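Serine-threonine phosphatase 2C (Toxoplasma gondii, PDB 2I44) probably removes phosphate from phosphoserine and phosphothreonine residues of proteins as a metal-dependent phosphatase of the PP2C family, and binds calcium ions in this crystal. Local coordinates at residues D5-P13 against K72-I80. Numbering follows the deposited sequence.
Sequences DVPPTIHVP and KDLVVPQLI
The imidazole of H11 lies against the extended side chain of K72, whose methylenes suit a flat ring: CE sits over one face in a CH-pi contact, 4.2 Å from the ring centroid and 22° off the normal. With CG of K72 between its backbone N and carbonyl carbon (chi1 87°) and the chain straight beyond, the methylenes run past the ring and bring NZ to 3.9 Å from H11 CB. D73 OD1 comes over the same face, 3.4 Å from H11 NE2, its carboxylate almost perpendicular to the ring. The angle is too poor for a hydrogen bond, though the carboxylate might favour positive charge on the imidazole. NE2 makes a weak bond to T9 OG1 instead, while the hydrogen bond of ND1 to the backbone O of F40 does more to fix the ring's rotation.

Toward the chain's start, contact is mainly apolar. T9 CG2 meets V76 CG2 tip to tip, 3.9 Å apart, and V6 spreads its two methyls over P77 CG, with CG1 also touching V76 CG1. P7 CD meets I80 CD1 at 3.6 Å; proline fits this extended backbone and offers a CH2 to the methyl.

The N-terminal segment runs alongside helix 66-80 and strand 38-43, where I10 pairs with L42. V76 also packs on strand 53-62, I80 on helix 83-92, and L79 on helix 98-130.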
loop_
_atom_site.group_PDB
_atom_site.type_symbol
_atom_site.label_atom_id
_atom_site.label_comp_id
_atom_site.label_asym_id
_atom_site.label_seq_id
_atom_site.Cartn_x
_atom_site.Cartn_y
_atom_site.Cartn_z
ATOM N N ASP A 5 -21.511 2.182 -11.437
ATOM C CA ASP A 5 -21.199 0.831 -10.890
ATOM C C ASP A 5 -20.033 0.866 -9.896
ATOM O O ASP A 5 -19.969 0.051 -8.972
ATOM C CB ASP A 5 -20.872 -0.131 -12.031
ATOM C CG ASP A 5 -20.770 -1.569 -11.563
ATOM O OD1 ASP A 5 -21.721 -2.046 -10.907
ATOM O OD2 ASP A 5 -19.745 -2.225 -11.852
ATOM N N VAL A 6 -19.112 1.803 -10.086
ATOM C CA VAL A 6 -17.971 1.937 -9.186
ATOM C C VAL A 6 -18.191 3.162 -8.302
ATOM O O VAL A 6 -18.466 4.251 -8.801
ATOM C CB VAL A 6 -16.643 2.130 -9.974
ATOM C CG1 VAL A 6 -15.485 2.334 -9.006
ATOM C CG2 VAL A 6 -16.379 0.930 -10.858
ATOM N N PRO A 7 -18.068 2.999 -6.976
ATOM C CA PRO A 7 -18.259 4.123 -6.051
ATOM C C PRO A 7 -17.193 5.198 -6.262
ATOM O O PRO A 7 -16.048 4.896 -6.613
ATOM C CB PRO A 7 -18.137 3.469 -4.679
ATOM C CG PRO A 7 -18.541 2.042 -4.936
ATOM C CD PRO A 7 -17.852 1.747 -6.236
ATOM N N PRO A 8 -17.557 6.468 -6.052
ATOM C CA PRO A 8 -16.600 7.561 -6.231
ATOM C C PRO A 8 -15.317 7.372 -5.422
ATOM O O PRO A 8 -15.354 6.921 -4.275
ATOM C CB PRO A 8 -17.399 8.794 -5.800
ATOM C CG PRO A 8 -18.414 8.234 -4.846
ATOM C CD PRO A 8 -18.838 6.970 -5.531
ATOM N N THR A 9 -14.185 7.700 -6.036
ATOM C CA THR A 9 -12.889 7.580 -5.386
ATOM C C THR A 9 -12.141 8.906 -5.425
ATOM O O THR A 9 -12.398 9.758 -6.278
ATOM C CB THR A 9 -12.006 6.489 -6.059
ATOM O OG1 THR A 9 -11.932 6.723 -7.471
ATOM C CG2 THR A 9 -12.578 5.104 -5.807
ATOM N N ILE A 10 -11.216 9.079 -4.489
ATOM C CA ILE A 10 -10.423 10.294 -4.426
ATOM C C ILE A 10 -8.967 9.979 -4.759
ATOM O O ILE A 10 -8.422 8.971 -4.305
ATOM C CB ILE A 10 -10.538 10.939 -3.030
ATOM C CG1 ILE A 10 -11.994 11.365 -2.800
ATOM C CG2 ILE A 10 -9.602 12.143 -2.922
ATOM C CD1 ILE A 10 -12.322 11.778 -1.384
ATOM N N HIS A 11 -8.346 10.841 -5.560
ATOM C CA HIS A 11 -6.958 10.643 -5.965
ATOM C C HIS A 11 -6.138 11.930 -5.898
ATOM O O HIS A 11 -5.064 12.022 -6.492
ATOM C CB HIS A 11 -6.904 10.088 -7.386
ATOM C CG HIS A 11 -7.663 8.811 -7.567
ATOM N ND1 HIS A 11 -7.237 7.609 -7.044
ATOM C CD2 HIS A 11 -8.821 8.548 -8.218
ATOM C CE1 HIS A 11 -8.099 6.662 -7.368
ATOM N NE2 HIS A 11 -9.069 7.205 -8.080
ATOM N N VAL A 12 -6.638 12.917 -5.168
ATOM C CA VAL A 12 -5.942 14.192 -5.026
ATOM C C VAL A 12 -5.778 14.478 -3.549
ATOM O O VAL A 12 -6.477 13.892 -2.730
ATOM C CB VAL A 12 -6.749 15.359 -5.657
ATOM C CG1 VAL A 12 -6.832 15.188 -7.158
ATOM C CG2 VAL A 12 -8.154 15.419 -5.043
ATOM N N PRO A 13 -4.845 15.378 -3.189
ATOM C CA PRO A 13 -4.626 15.721 -1.779
ATOM C C PRO A 13 -5.963 16.015 -1.105
ATOM O O PRO A 13 -6.818 16.696 -1.668
ATOM C CB PRO A 13 -3.729 16.951 -1.862
ATOM C CG PRO A 13 -2.889 16.647 -3.065
ATOM C CD PRO A 13 -3.903 16.107 -4.059
ATOM N N LYS A 72 -3.957 2.414 -9.447
ATOM C CA LYS A 72 -4.794 3.149 -8.507
ATOM C C LYS A 72 -6.263 3.190 -8.918
ATOM O O LYS A 72 -7.141 3.318 -8.070
ATOM C CB LYS A 72 -4.297 4.587 -8.344
ATOM C CG LYS A 72 -4.871 5.528 -9.377
ATOM C CD LYS A 72 -4.352 6.929 -9.226
ATOM C CE LYS A 72 -4.969 7.826 -10.287
ATOM N NZ LYS A 72 -4.400 9.191 -10.235
ATOM N N ASP A 73 -6.527 3.101 -10.218
ATOM C CA ASP A 73 -7.894 3.140 -10.724
ATOM C C ASP A 73 -8.434 1.733 -10.960
ATOM O O ASP A 73 -9.589 1.560 -11.343
ATOM C CB ASP A 73 -7.966 3.933 -12.043
ATOM C CG ASP A 73 -7.363 5.334 -11.932
ATOM O OD1 ASP A 73 -7.756 6.105 -11.029
ATOM O OD2 ASP A 73 -6.498 5.668 -12.766
ATOM N N LEU A 74 -7.599 0.726 -10.729
ATOM C CA LEU A 74 -8.020 -0.653 -10.935
ATOM C C LEU A 74 -8.429 -1.398 -9.669
ATOM O O LEU A 74 -9.238 -2.325 -9.728
ATOM C CB LEU A 74 -6.904 -1.443 -11.623
ATOM C CG LEU A 74 -6.402 -0.943 -12.982
ATOM C CD1 LEU A 74 -5.274 -1.856 -13.474
ATOM C CD2 LEU A 74 -7.550 -0.919 -13.987
ATOM N N VAL A 75 -7.874 -1.003 -8.529
ATOM C CA VAL A 75 -8.164 -1.685 -7.272
ATOM C C VAL A 75 -9.611 -1.703 -6.794
ATOM O O VAL A 75 -10.119 -2.761 -6.431
ATOM C CB VAL A 75 -7.267 -1.153 -6.117
ATOM C CG1 VAL A 75 -5.824 -1.567 -6.364
ATOM C CG2 VAL A 75 -7.369 0.359 -6.017
ATOM N N VAL A 76 -10.288 -0.560 -6.781
ATOM C CA VAL A 76 -11.667 -0.569 -6.318
ATOM C C VAL A 76 -12.567 -1.363 -7.275
ATOM O O VAL A 76 -13.337 -2.226 -6.835
ATOM C CB VAL A 76 -12.197 0.873 -6.092
ATOM C CG1 VAL A 76 -13.684 0.854 -5.792
ATOM C CG2 VAL A 76 -11.462 1.498 -4.909
ATOM N N PRO A 77 -12.469 -1.111 -8.593
ATOM C CA PRO A 77 -13.321 -1.870 -9.518
ATOM C C PRO A 77 -13.081 -3.381 -9.411
ATOM O O PRO A 77 -14.031 -4.167 -9.363
ATOM C CB PRO A 77 -12.928 -1.310 -10.882
ATOM C CG PRO A 77 -12.589 0.117 -10.554
ATOM C CD PRO A 77 -11.755 -0.037 -9.305
ATOM N N GLN A 78 -11.818 -3.788 -9.361
ATOM C CA GLN A 78 -11.501 -5.205 -9.251
ATOM C C GLN A 78 -11.980 -5.779 -7.919
ATOM O O GLN A 78 -12.456 -6.913 -7.854
ATOM C CB GLN A 78 -9.991 -5.430 -9.389
ATOM C CG GLN A 78 -9.455 -5.307 -10.810
ATOM C CD GLN A 78 -10.008 -6.374 -11.749
ATOM O OE1 GLN A 78 -10.584 -7.369 -11.311
ATOM N NE2 GLN A 78 -9.817 -6.175 -13.047
ATOM N N LEU A 79 -11.850 -4.994 -6.854
ATOM C CA LEU A 79 -12.270 -5.445 -5.533
ATOM C C LEU A 79 -13.748 -5.807 -5.501
ATOM O O LEU A 79 -14.112 -6.925 -5.145
ATOM C CB LEU A 79 -12.000 -4.361 -4.482
ATOM C CG LEU A 79 -12.588 -4.625 -3.093
ATOM C CD1 LEU A 79 -11.940 -5.865 -2.490
ATOM C CD2 LEU A 79 -12.355 -3.423 -2.194
ATOM N N ILE A 80 -14.598 -4.862 -5.887
ATOM C CA ILE A 80 -16.028 -5.097 -5.851
ATOM C C ILE A 80 -16.564 -6.043 -6.931
ATOM O O ILE A 80 -17.715 -6.463 -6.862
ATOM C CB ILE A 80 -16.805 -3.757 -5.877
ATOM C CG1 ILE A 80 -16.578 -3.033 -7.198
ATOM C CG2 ILE A 80 -16.346 -2.874 -4.715
ATOM C CD1 ILE A 80 -17.244 -1.669 -7.252
#